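Local atomic coordinates of Ufm1-specific protease (Caenorhabditis elegans, PDB entry 5EJJ), a protein that hydrolyses, as a thiol protease, the peptide bond at the C-terminal glycine of the ubiquitin-like modifier Ufm1, and is required to localise certain odorant receptors to olfactory cilia. Residues E449-L454 with L460-I465; A54-E59 with R319-K324; K41-V46 with L123-S128; L69-E74 with S260-N265. All blocks are in the same frame, centred on the assembly; numbering follows the deposited sequence.

Contact 1. Residues E449-L454 with L460-I465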
loop_
_atom_site.group_PDB
_atom_site.type_symbol
_atom_site.label_atom_id
_atom_site.label_comp_id
_atom_site.label_asym_id
_atom_site.label_seq_id
_atom_site.Cartn_x
_atom_site.Cartn_y
_atom_site.Cartn_z
ATOM N N GLU A 449 23.498 -5.477 -20.516
ATOM C CA GLU A 449 22.938 -6.797 -20.251
ATOM C C GLU A 449 21.770 -6.740 -19.262
ATOM O O GLU A 449 20.795 -7.481 -19.416
ATOM C CB GLU A 449 24.021 -7.767 -19.764
ATOM C CG GLU A 449 25.017 -7.158 -18.812
ATOM C CD GLU A 449 26.142 -6.449 -19.536
ATOM O OE1 GLU A 449 26.170 -5.199 -19.525
ATOM O OE2 GLU A 449 26.991 -7.138 -20.137
ATOM N N ILE A 450 21.890 -5.879 -18.247
ATOM C CA ILE A 450 20.779 -5.547 -17.354
ATOM C C ILE A 450 19.515 -5.300 -18.172
ATOM O O ILE A 450 18.469 -5.890 -17.911
ATOM C CB ILE A 450 21.100 -4.305 -16.492
ATOM C CG1 ILE A 450 21.839 -4.710 -15.221
ATOM C CG2 ILE A 450 19.838 -3.521 -16.131
ATOM C CD1 ILE A 450 21.997 -3.564 -14.245
ATOM N N SER A 451 19.623 -4.455 -19.188
ATOM C CA SER A 451 18.491 -4.160 -20.048
ATOM C C SER A 451 18.020 -5.405 -20.790
ATOM O O SER A 451 16.848 -5.520 -21.160
ATOM C CB SER A 451 18.863 -3.067 -21.044
ATOM O OG SER A 451 17.938 -3.028 -22.118
ATOM N N PHE A 452 18.942 -6.337 -20.999
ATOM C CA PHE A 452 18.682 -7.530 -21.798
ATOM C C PHE A 452 18.026 -8.653 -20.981
ATOM O O PHE A 452 17.016 -9.223 -21.410
ATOM C CB PHE A 452 19.990 -8.007 -22.443
ATOM C CG PHE A 452 19.831 -9.215 -23.335
ATOM C CD1 PHE A 452 19.333 -9.081 -24.632
ATOM C CD2 PHE A 452 20.197 -10.485 -22.880
ATOM C CE1 PHE A 452 19.187 -10.196 -25.453
ATOM C CE2 PHE A 452 20.053 -11.604 -23.693
ATOM C CZ PHE A 452 19.549 -11.462 -24.980
ATOM N N VAL A 453 18.618 -8.968 -19.823
ATOM C CA VAL A 453 18.059 -9.921 -18.856
ATOM C C VAL A 453 16.607 -9.568 -18.515
ATOM O O VAL A 453 15.711 -10.405 -18.560
ATOM C CB VAL A 453 18.885 -9.922 -17.547
ATOM C CG1 VAL A 453 18.341 -10.939 -16.564
ATOM C CG2 VAL A 453 20.345 -10.187 -17.833
ATOM N N LEU A 454 16.404 -8.306 -18.170
ATOM C CA LEU A 454 15.088 -7.695 -18.032
ATOM C C LEU A 454 14.155 -7.918 -19.228
ATOM O O LEU A 454 12.943 -7.981 -19.062
ATOM C CB LEU A 454 15.278 -6.185 -17.863
ATOM C CG LEU A 454 14.590 -5.449 -16.726
ATOM C CD1 LEU A 454 14.527 -6.331 -15.487
ATOM C CD2 LEU A 454 15.388 -4.186 -16.464
ATOM N N LEU A 460 10.291 -7.129 -20.921
ATOM C CA LEU A 460 10.285 -5.778 -20.393
ATOM C C LEU A 460 11.158 -4.841 -21.220
ATOM O O LEU A 460 12.360 -5.066 -21.390
ATOM C CB LEU A 460 10.746 -5.813 -18.937
ATOM C CG LEU A 460 10.346 -4.662 -18.026
ATOM C CD1 LEU A 460 8.870 -4.364 -18.207
ATOM C CD2 LEU A 460 10.671 -5.049 -16.586
ATOM N N GLU A 461 10.535 -3.785 -21.723
ATOM C CA GLU A 461 11.216 -2.824 -22.570
ATOM C C GLU A 461 11.866 -1.681 -21.765
ATOM O O GLU A 461 11.273 -1.167 -20.823
ATOM C CB GLU A 461 10.231 -2.262 -23.595
ATOM C CG GLU A 461 10.879 -1.373 -24.640
ATOM C CD GLU A 461 9.902 -0.399 -25.260
ATOM O OE1 GLU A 461 8.711 -0.770 -25.403
ATOM O OE2 GLU A 461 10.329 0.736 -25.591
ATOM N N CYS A 462 13.085 -1.287 -22.139
ATOM C CA CYS A 462 13.741 -0.141 -21.503
ATOM C C CYS A 462 13.927 1.042 -22.438
ATOM O O CYS A 462 13.814 0.924 -23.662
ATOM C CB CYS A 462 15.109 -0.518 -20.950
ATOM S SG CYS A 462 15.069 -1.794 -19.713
ATOM N N ARG A 463 14.205 2.189 -21.824
ATOM C CA ARG A 463 14.691 3.365 -22.530
ATOM C C ARG A 463 16.103 3.690 -22.039
ATOM O O ARG A 463 16.451 3.436 -20.877
ATOM C CB ARG A 463 13.737 4.542 -22.372
ATOM C CG ARG A 463 12.532 4.413 -23.289
ATOM C CD ARG A 463 11.543 5.567 -23.136
ATOM N NE ARG A 463 12.189 6.878 -23.200
ATOM C CZ ARG A 463 11.548 8.008 -23.479
ATOM N NH1 ARG A 463 10.244 7.981 -23.732
ATOM N NH2 ARG A 463 12.206 9.160 -23.515
ATOM N N PHE A 464 16.932 4.216 -22.937
ATOM C CA PHE A 464 18.338 4.416 -22.615
ATOM C C PHE A 464 18.707 5.898 -22.620
ATOM O O PHE A 464 18.190 6.680 -23.423
ATOM C CB PHE A 464 19.228 3.637 -23.592
ATOM C CG PHE A 464 18.880 2.176 -23.711
ATOM C CD1 PHE A 464 19.605 1.217 -23.020
ATOM C CD2 PHE A 464 17.835 1.764 -24.528
ATOM C CE1 PHE A 464 19.292 -0.122 -23.136
ATOM C CE2 PHE A 464 17.507 0.425 -24.640
ATOM C CZ PHE A 464 18.236 -0.519 -23.949
ATOM N N ILE A 465 19.595 6.271 -21.704
ATOM C CA ILE A 465 20.138 7.623 -21.647
ATOM C C ILE A 465 21.663 7.541 -21.558
ATOM O O ILE A 465 22.218 7.080 -20.555
ATOM C CB ILE A 465 19.568 8.412 -20.451
ATOM C CG1 ILE A 465 18.198 8.993 -20.790
ATOM C CG2 ILE A 465 20.478 9.549 -20.056
ATOM C CD1 ILE A 465 17.615 9.792 -19.643
#

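Contact 2. Residues A54-E59 with R319-K324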
loop_
_atom_site.group_PDB
_atom_site.type_symbol
_atom_site.label_atom_id
_atom_site.label_comp_id
_atom_site.label_asym_id
_atom_site.label_seq_id
_atom_site.Cartn_x
_atom_site.Cartn_y
_atom_site.Cartn_z
ATOM N N ALA A 54 -25.006 6.021 -9.582
ATOM C CA ALA A 54 -26.230 5.714 -8.846
ATOM C C ALA A 54 -26.523 4.228 -8.664
ATOM O O ALA A 54 -27.165 3.859 -7.674
ATOM C CB ALA A 54 -27.414 6.424 -9.463
ATOM N N GLU A 55 -26.060 3.385 -9.597
ATOM C CA GLU A 55 -26.223 1.931 -9.444
ATOM C C GLU A 55 -25.654 1.505 -8.104
ATOM O O GLU A 55 -26.308 0.802 -7.329
ATOM C CB GLU A 55 -25.486 1.122 -10.515
ATOM C CG GLU A 55 -25.718 1.548 -11.926
ATOM C CD GLU A 55 -24.582 2.401 -12.447
ATOM O OE1 GLU A 55 -24.715 3.651 -12.396
ATOM O OE2 GLU A 55 -23.557 1.819 -12.895
ATOM N N ASP A 56 -24.433 1.958 -7.834
ATOM C CA ASP A 56 -23.662 1.467 -6.706
ATOM C C ASP A 56 -23.957 2.170 -5.394
ATOM O O ASP A 56 -23.330 1.863 -4.385
ATOM C CB ASP A 56 -22.177 1.543 -7.029
ATOM C CG ASP A 56 -21.844 0.950 -8.398
ATOM O OD1 ASP A 56 -21.830 -0.305 -8.528
ATOM O OD2 ASP A 56 -21.592 1.742 -9.340
ATOM N N LEU A 57 -24.914 3.095 -5.384
ATOM C CA LEU A 57 -25.310 3.731 -4.125
ATOM C C LEU A 57 -26.308 2.888 -3.336
ATOM O O LEU A 57 -27.161 3.427 -2.622
ATOM C CB LEU A 57 -25.863 5.132 -4.347
ATOM C CG LEU A 57 -24.810 6.095 -4.886
ATOM C CD1 LEU A 57 -25.441 7.400 -5.317
ATOM C CD2 LEU A 57 -23.727 6.352 -3.854
ATOM N N THR A 58 -26.174 1.567 -3.473
ATOM C CA THR A 58 -26.968 0.581 -2.750
ATOM C C THR A 58 -26.464 0.381 -1.328
ATOM O O THR A 58 -25.267 0.450 -1.072
ATOM C CB THR A 58 -26.868 -0.790 -3.438
ATOM O OG1 THR A 58 -25.494 -1.171 -3.557
ATOM C CG2 THR A 58 -27.472 -0.748 -4.822
ATOM N N GLU A 59 -27.383 0.102 -0.412
ATOM C CA GLU A 59 -27.031 -0.327 0.940
ATOM C C GLU A 59 -26.091 -1.527 0.947
ATOM O O GLU A 59 -25.298 -1.692 1.869
ATOM C CB GLU A 59 -28.284 -0.674 1.738
ATOM C CG GLU A 59 -28.468 0.155 2.992
ATOM C CD GLU A 59 -27.741 -0.433 4.198
ATOM O OE1 GLU A 59 -28.081 -1.571 4.597
ATOM O OE2 GLU A 59 -26.838 0.243 4.747
ATOM N N ARG A 319 -10.857 -7.240 -9.404
ATOM C CA ARG A 319 -9.889 -6.189 -9.217
ATOM C C ARG A 319 -10.382 -4.893 -9.862
ATOM O O ARG A 319 -10.352 -3.831 -9.245
ATOM C CB ARG A 319 -8.532 -6.619 -9.746
ATOM C CG ARG A 319 -7.576 -6.961 -8.637
ATOM C CD ARG A 319 -6.684 -8.123 -8.992
ATOM N NE ARG A 319 -5.968 -7.882 -10.231
ATOM C CZ ARG A 319 -5.843 -8.767 -11.217
ATOM N NH1 ARG A 319 -6.394 -9.978 -11.116
ATOM N NH2 ARG A 319 -5.160 -8.433 -12.312
ATOM N N ILE A 320 -10.883 -4.974 -11.087
ATOM C CA ILE A 320 -11.402 -3.776 -11.744
ATOM C C ILE A 320 -12.604 -3.216 -10.983
ATOM O O ILE A 320 -12.703 -2.015 -10.741
ATOM C CB ILE A 320 -11.738 -4.049 -13.232
ATOM C CG1 ILE A 320 -10.463 -3.989 -14.059
ATOM C CG2 ILE A 320 -12.744 -3.038 -13.773
ATOM C CD1 ILE A 320 -10.396 -5.054 -15.072
ATOM N N ARG A 321 -13.510 -4.099 -10.594
ATOM C CA ARG A 321 -14.690 -3.689 -9.858
ATOM C C ARG A 321 -14.254 -2.976 -8.595
ATOM O O ARG A 321 -14.742 -1.888 -8.274
ATOM C CB ARG A 321 -15.531 -4.914 -9.522
ATOM C CG ARG A 321 -16.592 -4.696 -8.468
ATOM C CD ARG A 321 -17.931 -4.295 -9.059
ATOM N NE ARG A 321 -19.009 -4.492 -8.084
ATOM C CZ ARG A 321 -20.014 -3.634 -7.893
ATOM N NH1 ARG A 321 -20.084 -2.512 -8.616
ATOM N NH2 ARG A 321 -20.944 -3.897 -6.975
ATOM N N LEU A 322 -13.303 -3.589 -7.899
ATOM C CA LEU A 322 -12.800 -3.031 -6.660
ATOM C C LEU A 322 -12.174 -1.652 -6.852
ATOM O O LEU A 322 -12.395 -0.775 -6.026
ATOM C CB LEU A 322 -11.832 -3.992 -5.979
ATOM C CG LEU A 322 -12.433 -5.179 -5.225
ATOM C CD1 LEU A 322 -11.485 -5.591 -4.161
ATOM C CD2 LEU A 322 -13.747 -4.842 -4.592
ATOM N N HIS A 323 -11.415 -1.458 -7.935
ATOM C CA HIS A 323 -10.867 -0.141 -8.284
ATOM C C HIS A 323 -11.961 0.936 -8.354
ATOM O O HIS A 323 -11.806 2.057 -7.846
ATOM C CB HIS A 323 -10.117 -0.191 -9.614
ATOM C CG HIS A 323 -8.687 -0.625 -9.496
ATOM N ND1 HIS A 323 -8.319 -1.888 -9.081
ATOM C CD2 HIS A 323 -7.532 0.033 -9.757
ATOM C CE1 HIS A 323 -7.001 -1.990 -9.083
ATOM N NE2 HIS A 323 -6.500 -0.838 -9.491
ATOM N N LYS A 324 -13.082 0.596 -8.973
ATOM C CA LYS A 324 -14.191 1.540 -9.065
ATOM C C LYS A 324 -14.830 1.805 -7.702
ATOM O O LYS A 324 -15.252 2.929 -7.408
ATOM C CB LYS A 324 -15.247 1.030 -10.064
ATOM C CG LYS A 324 -14.852 1.237 -11.511
ATOM C CD LYS A 324 -15.780 0.525 -12.474
ATOM C CE LYS A 324 -15.047 0.206 -13.787
ATOM N NZ LYS A 324 -15.876 -0.611 -14.721
#

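Contact 3. Residues K41-V46 with L123-S128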
loop_
_atom_site.group_PDB
_atom_site.type_symbol
_atom_site.label_atom_id
_atom_site.label_comp_id
_atom_site.label_asym_id
_atom_site.label_seq_id
_atom_site.Cartn_x
_atom_site.Cartn_y
_atom_site.Cartn_z
ATOM N N LYS A 41 -15.393 9.229 13.620
ATOM C CA LYS A 41 -16.553 9.964 14.119
ATOM C C LYS A 41 -16.304 10.764 15.374
ATOM O O LYS A 41 -16.842 11.841 15.526
ATOM C CB LYS A 41 -17.714 9.004 14.367
ATOM C CG LYS A 41 -19.063 9.667 14.560
ATOM C CD LYS A 41 -20.139 8.689 14.125
ATOM C CE LYS A 41 -21.452 8.851 14.876
ATOM N NZ LYS A 41 -22.151 7.516 14.905
ATOM N N ALA A 42 -15.503 10.246 16.288
ATOM C CA ALA A 42 -15.307 10.947 17.554
ATOM C C ALA A 42 -14.553 12.240 17.317
ATOM O O ALA A 42 -14.970 13.300 17.788
ATOM C CB ALA A 42 -14.565 10.084 18.548
ATOM N N ARG A 43 -13.455 12.159 16.566
ATOM C CA ARG A 43 -12.636 13.346 16.343
ATOM C C ARG A 43 -13.029 14.134 15.101
ATOM O O ARG A 43 -12.307 15.029 14.683
ATOM C CB ARG A 43 -11.133 13.038 16.369
ATOM C CG ARG A 43 -10.623 12.231 15.236
ATOM C CD ARG A 43 -9.207 11.794 15.553
ATOM N NE ARG A 43 -8.186 12.735 15.095
ATOM C CZ ARG A 43 -6.978 12.354 14.674
ATOM N NH1 ARG A 43 -6.665 11.062 14.658
ATOM N NH2 ARG A 43 -6.078 13.251 14.274
ATOM N N LYS A 44 -14.195 13.808 14.560
ATOM C CA LYS A 44 -14.794 14.545 13.460
ATOM C C LYS A 44 -13.803 14.792 12.338
ATOM O O LYS A 44 -13.617 15.933 11.903
ATOM C CB LYS A 44 -15.402 15.837 13.958
ATOM C CG LYS A 44 -16.645 15.594 14.766
ATOM C CD LYS A 44 -17.222 16.891 15.294
ATOM C CE LYS A 44 -18.726 16.783 15.512
ATOM N NZ LYS A 44 -19.084 16.020 16.738
ATOM N N GLN A 45 -13.180 13.697 11.886
ATOM C CA GLN A 45 -12.127 13.734 10.877
ATOM C C GLN A 45 -12.445 12.787 9.718
ATOM O O GLN A 45 -12.512 11.593 9.909
ATOM C CB GLN A 45 -10.792 13.360 11.516
ATOM C CG GLN A 45 -9.633 13.484 10.578
ATOM C CD GLN A 45 -8.395 12.857 11.134
ATOM O OE1 GLN A 45 -8.451 11.805 11.749
ATOM N NE2 GLN A 45 -7.258 13.499 10.921
ATOM N N VAL A 46 -12.662 13.315 8.522
ATOM C CA VAL A 46 -13.025 12.468 7.392
ATOM C C VAL A 46 -11.788 11.775 6.852
ATOM O O VAL A 46 -10.790 12.418 6.639
ATOM C CB VAL A 46 -13.672 13.309 6.267
ATOM C CG1 VAL A 46 -13.858 12.484 5.027
ATOM C CG2 VAL A 46 -15.004 13.873 6.725
ATOM N N LEU A 123 -2.676 12.900 7.864
ATOM C CA LEU A 123 -1.457 12.082 7.858
ATOM C C LEU A 123 -1.667 10.674 8.410
ATOM O O LEU A 123 -2.590 10.443 9.195
ATOM C CB LEU A 123 -0.377 12.756 8.702
ATOM C CG LEU A 123 0.051 14.190 8.360
ATOM C CD1 LEU A 123 0.992 14.736 9.415
ATOM C CD2 LEU A 123 0.687 14.263 6.996
ATOM N N MET A 124 -0.805 9.728 8.025
ATOM C CA MET A 124 -0.854 8.396 8.626
ATOM C C MET A 124 -0.622 8.538 10.100
ATOM O O MET A 124 -0.082 9.539 10.555
ATOM C CB MET A 124 0.192 7.468 8.037
ATOM C CG MET A 124 -0.348 6.701 6.882
ATOM S SD MET A 124 0.933 5.878 5.961
ATOM C CE MET A 124 2.259 7.076 6.130
ATOM N N GLU A 125 -1.008 7.527 10.854
ATOM C CA GLU A 125 -0.970 7.634 12.293
ATOM C C GLU A 125 -1.155 6.224 12.813
ATOM O O GLU A 125 -1.935 5.466 12.246
ATOM C CB GLU A 125 -2.140 8.495 12.717
ATOM C CG GLU A 125 -2.011 9.126 14.056
ATOM C CD GLU A 125 -3.181 10.056 14.348
ATOM O OE1 GLU A 125 -3.488 10.957 13.508
ATOM O OE2 GLU A 125 -3.807 9.866 15.420
ATOM N N GLY A 126 -0.407 5.854 13.849
ATOM C CA GLY A 126 -0.634 4.599 14.552
ATOM C C GLY A 126 0.143 3.379 14.088
ATOM O O GLY A 126 0.755 3.351 13.018
ATOM N N ALA A 127 0.120 2.350 14.922
ATOM C CA ALA A 127 0.699 1.065 14.554
ATOM C C ALA A 127 -0.415 0.124 14.078
ATOM O O ALA A 127 -1.595 0.401 14.292
ATOM C CB ALA A 127 1.441 0.471 15.738
ATOM N N SER A 128 -0.043 -0.967 13.416
ATOM C CA SER A 128 -0.996 -2.011 13.052
ATOM C C SER A 128 -0.835 -3.231 13.943
ATOM O O SER A 128 0.211 -3.864 13.898
ATOM C CB SER A 128 -0.772 -2.457 11.612
ATOM O OG SER A 128 -1.255 -1.490 10.707
#

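Contact 4. Residues L69-E74 with S260-N265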
loop_
_atom_site.group_PDB
_atom_site.type_symbol
_atom_site.label_atom_id
_atom_site.label_comp_id
_atom_site.label_asym_id
_atom_site.label_seq_id
_atom_site.Cartn_x
_atom_site.Cartn_y
_atom_site.Cartn_z
ATOM N N LEU A 69 -12.704 -1.092 5.390
ATOM C CA LEU A 69 -11.926 -0.031 5.991
ATOM C C LEU A 69 -11.485 -0.413 7.401
ATOM O O LEU A 69 -12.032 -1.338 8.004
ATOM C CB LEU A 69 -12.756 1.237 6.021
ATOM C CG LEU A 69 -13.394 1.475 4.665
ATOM C CD1 LEU A 69 -14.263 2.687 4.716
ATOM C CD2 LEU A 69 -12.313 1.666 3.654
ATOM N N SER A 70 -10.486 0.296 7.917
ATOM C CA SER A 70 -9.963 0.020 9.247
ATOM C C SER A 70 -11.002 0.261 10.296
ATOM O O SER A 70 -11.824 1.159 10.172
ATOM C CB SER A 70 -8.743 0.869 9.559
ATOM O OG SER A 70 -7.574 0.264 9.053
ATOM N N ALA A 71 -10.911 -0.540 11.352
ATOM C CA ALA A 71 -11.953 -0.685 12.356
ATOM C C ALA A 71 -12.318 0.610 13.071
ATOM O O ALA A 71 -13.446 0.742 13.546
ATOM C CB ALA A 71 -11.568 -1.747 13.343
ATOM N N ASP A 72 -11.395 1.569 13.135
ATOM C CA ASP A 72 -11.696 2.839 13.793
ATOM C C ASP A 72 -12.505 3.810 12.921
ATOM O O ASP A 72 -12.884 4.892 13.356
ATOM C CB ASP A 72 -10.416 3.504 14.265
ATOM C CG ASP A 72 -9.575 4.032 13.123
ATOM O OD1 ASP A 72 -9.212 3.256 12.205
ATOM O OD2 ASP A 72 -9.280 5.241 13.135
ATOM N N ILE A 73 -12.779 3.404 11.693
ATOM C CA ILE A 73 -13.405 4.259 10.713
ATOM C C ILE A 73 -14.805 3.765 10.393
ATOM O O ILE A 73 -15.033 2.578 10.221
ATOM C CB ILE A 73 -12.557 4.244 9.454
ATOM C CG1 ILE A 73 -11.235 4.924 9.751
ATOM C CG2 ILE A 73 -13.252 4.920 8.298
ATOM C CD1 ILE A 73 -10.437 5.228 8.533
ATOM N N GLU A 74 -15.759 4.678 10.317
ATOM C CA GLU A 74 -17.110 4.291 9.946
ATOM C C GLU A 74 -17.750 5.332 9.046
ATOM O O GLU A 74 -17.190 6.396 8.805
ATOM C CB GLU A 74 -17.952 4.159 11.199
ATOM C CG GLU A 74 -18.169 5.466 11.884
ATOM C CD GLU A 74 -18.616 5.279 13.310
ATOM O OE1 GLU A 74 -17.766 5.419 14.229
ATOM O OE2 GLU A 74 -19.819 4.980 13.517
ATOM N N SER A 260 -10.154 -4.533 17.994
ATOM C CA SER A 260 -9.814 -5.888 17.560
ATOM C C SER A 260 -11.078 -6.644 17.189
ATOM O O SER A 260 -11.113 -7.419 16.242
ATOM C CB SER A 260 -9.191 -6.624 18.723
ATOM O OG SER A 260 -10.221 -6.874 19.673
ATOM N N ARG A 261 -12.116 -6.417 17.974
ATOM C CA ARG A 261 -13.352 -7.132 17.812
ATOM C C ARG A 261 -14.050 -6.669 16.551
ATOM O O ARG A 261 -14.402 -7.493 15.713
ATOM C CB ARG A 261 -14.229 -6.887 19.021
ATOM C CG ARG A 261 -15.360 -7.821 19.114
ATOM C CD ARG A 261 -16.349 -7.415 20.172
ATOM N NE ARG A 261 -17.501 -8.292 20.049
ATOM C CZ ARG A 261 -18.629 -7.961 19.432
ATOM N NH1 ARG A 261 -18.782 -6.736 18.921
ATOM N NH2 ARG A 261 -19.611 -8.853 19.351
ATOM N N GLU A 262 -14.246 -5.359 16.405
ATOM C CA GLU A 262 -14.808 -4.807 15.161
ATOM C C GLU A 262 -13.989 -5.218 13.939
ATOM O O GLU A 262 -14.546 -5.497 12.867
ATOM C CB GLU A 262 -14.884 -3.284 15.208
ATOM C CG GLU A 262 -15.427 -2.622 13.927
ATOM C CD GLU A 262 -16.925 -2.837 13.709
ATOM O OE1 GLU A 262 -17.644 -3.229 14.667
ATOM O OE2 GLU A 262 -17.395 -2.617 12.566
ATOM N N ALA A 263 -12.667 -5.246 14.111
ATOM C CA ALA A 263 -11.755 -5.625 13.045
ATOM C C ALA A 263 -12.092 -7.035 12.566
ATOM O O ALA A 263 -12.290 -7.272 11.360
ATOM C CB ALA A 263 -10.326 -5.537 13.527
ATOM N N PHE A 264 -12.183 -7.957 13.524
ATOM C CA PHE A 264 -12.526 -9.344 13.243
ATOM C C PHE A 264 -13.916 -9.511 12.609
ATOM O O PHE A 264 -14.093 -10.334 11.702
ATOM C CB PHE A 264 -12.443 -10.204 14.509
ATOM C CG PHE A 264 -12.953 -11.582 14.302
ATOM C CD1 PHE A 264 -14.210 -11.934 14.720
ATOM C CD2 PHE A 264 -12.202 -12.510 13.602
ATOM C CE1 PHE A 264 -14.701 -13.215 14.487
ATOM C CE2 PHE A 264 -12.690 -13.787 13.356
ATOM C CZ PHE A 264 -13.934 -14.146 13.805
ATOM N N ASN A 265 -14.900 -8.748 13.087
ATOM C CA ASN A 265 -16.231 -8.855 12.522
ATOM C C ASN A 265 -16.303 -8.367 11.075
ATOM O O ASN A 265 -17.032 -8.940 10.271
ATOM C CB ASN A 265 -17.284 -8.176 13.394
ATOM C CG ASN A 265 -17.402 -8.802 14.787
ATOM O OD1 ASN A 265 -16.896 -9.898 15.050
ATOM N ND2 ASN A 265 -18.079 -8.100 15.684
#

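Contact 1. Residues E449-L454 with L460-I465
Rotated to chi1 163°, Ser451 puts OG beside its carbonyl carbon, while Phe464 swings CG anti to its own carbonyl carbon (chi1 -53°), and these two choices bring hydroxyl and ring together in an alpha-beta unit of the C78 peptidase domain. Helix 447-457 ends in a short link, and strand 462-467 runs back beside it, almost antiparallel to the helix over these residues. The serine oxygen meets the ring at its edge, near the ring plane, with OG 3.1 Å from Phe464 CZ. Next along the strand toward the link, Cys462 points its CB at the helix and sets SG beside Leu454, with Leu454 CD2 and Cys462 SG 4.0 Å apart. Leu454 CG also lies 3.9 Å from Leu460 CD2, the two leucines crossing at a slant. Helix 396-409 packs here too, Phe401 against Leu454 and Phe408 against Leu460, and Val555 of strand 552-557 touches Cys462. Where the chain leaves the helix and comes back, the backbone adds a weak hydrogen bond: Leu460 N reaches Leu454 O over 3.3 Å, with an N-H...O angle of 126°.

Contact 2. Residues A54-E59 with R319-K324
Asp56 and Arg321 form a salt bridge that carries the whole contact: Arg321 NH1 donates a hydrogen bond to Asp56 OD1 over 2.8 Å, with an N-H...O angle of 160°. The oxygen sits at the edge of the guanidinium, in its plane, yet the donor comes from above the plane of the carboxylate. With the two flat groups turned 47° against each other, the grip is a single bond and not a two-pronged one; the other arm is much farther off, Arg321 NH2 being 4.0 Å from Asp56 OD1. Arg321 gets there by a bend at chi2, 92°, which turns its chain off helix 312-325 toward the loop 54-59. Replacing Asp56 by an alanine would probably leave the guanidinium of Arg321 without its carboxylate mate and free to turn. Outward from the bridge, both side chains touch Asn61 of helix 59-68, and the backbone N of that same residue is capped by Thr58 OG1 at the start of the helix. Within helix 312-325, His323 ND1 donates to Arg319 O over 2.8 Å; this carbonyl also accepts from His323 N, which arrives from its opposite face. The contact thus joins an MPN-domain loop to a helix of the UfSP2 N-terminal family region by one charged bond at the surface, which probably depends on electrostatics and is open to competition from water and salt.

Contact 3. Residues K41-V46 with L123-S128
The guanidinium of Arg43 has Glu125 OE1 at its edge, in plane, and the amide oxygen Gln45 OE1 over one face, 3.3 Å above its centre. Arg43 belongs to the turn joining strands 33-40 and 45-53 of the MPN domain, a beta hairpin with a G1 beta bulge in which Lys44 and Gln45 both face Arg40. Glu125 lies just before strand 127-139, so the contact links the hairpin to the residues leading into a five-stranded mixed sheet. The two side chains come from opposite directions, with guanidinium and carboxylate planes 46° apart. NH1 does the bridging: Arg43 NH1 is 3.2 Å from Glu125 OE2 and 3.4 Å from Glu125 OE1, both weak hydrogen bonds within a salt bridge. Arg43 CG lies between the backbone N and the carbonyl carbon (chi1 69°), and a further bend at chi3 (-90°) turns the guanidinium to the glutamate, whose own chain is extended. A leucine in place of Glu125 would probably leave Arg43 NH1 without its carboxylate partner and put an apolar group against a charge. Gln45 OE1, besides lying over Arg43, accepts a hydrogen bond from Arg40 NH1, which gives this one oxygen two arginines about it. Past the glutamate, Gly126 adopts backbone angles that would push a side chain against the preceding carbonyl oxygen, Glu125 O.

Contact 4. Residues L69-E74 with S260-N265
Ala71 comes within 5.0 Å of Ala263, CA to CA, where a tight turn meets the side of a long helix. Residues Ser70 to Ile73 make a type I beta turn, closed by Ile73 N donating to Ser70 O over 2.9 Å, and Ala71 occupies the second position of the turn. Facing it, residues 260-265 are a regular piece of helix 253-280, with Phe264 N bonded to Ser260 O. Ala71 aims its CB at the helix backbone, and this methyl lies 3.7 Å from Ala263 N and 4.0 Å from Ala263 CB. The small alanine side chains on both sides are consistent with so close an approach. Here the MPN domain, through the link between helix 59-68 and strand 74-81, leans on the UfSP2 N-terminal family region, whose helix 253-280 also lies against strand 235-247, where Ala263 touches Val243 and Phe245. The third participant is Glu262. Its CG is anti to the backbone N (chi1 178°), and the bend that follows (chi2 71°) leaves Glu262 CG against the turn, 4.0 Å from Ala71 CB and 3.9 Å from Ala71 O. The carboxylate itself is committed to Arg266, one helical turn on, by a salt bridge from OE2 to NE. Arg266 also reaches the loop at both ends of the turn, its NH1 bonded to Leu69 O just before it and its NH2 to Ile73 O at its last residue.

From the N terminus, the chain first lays down residues 41-46, 54-59 and 69-74, one half each of contacts 3, 2 and 4. Residues 123-128 then close contact 3, which crosses both of the others and ties the 33-40/45-53 hairpin to the start of strand 127-139. Residues 260-265 close contact 4 and residues 319-324 close contact 2, so contact 4 nests within contact 2. Contacts 2 and 4 both tie the MPN domain to helices of the UfSP2 N-terminal family region. Contacts 3 and 4 touch, Lys41 CB lying 3.6 Å from Glu74 OE1. Contact 1 follows in series, a short local return within the peptidase domain, its centre about 39 Å from that of contact 2.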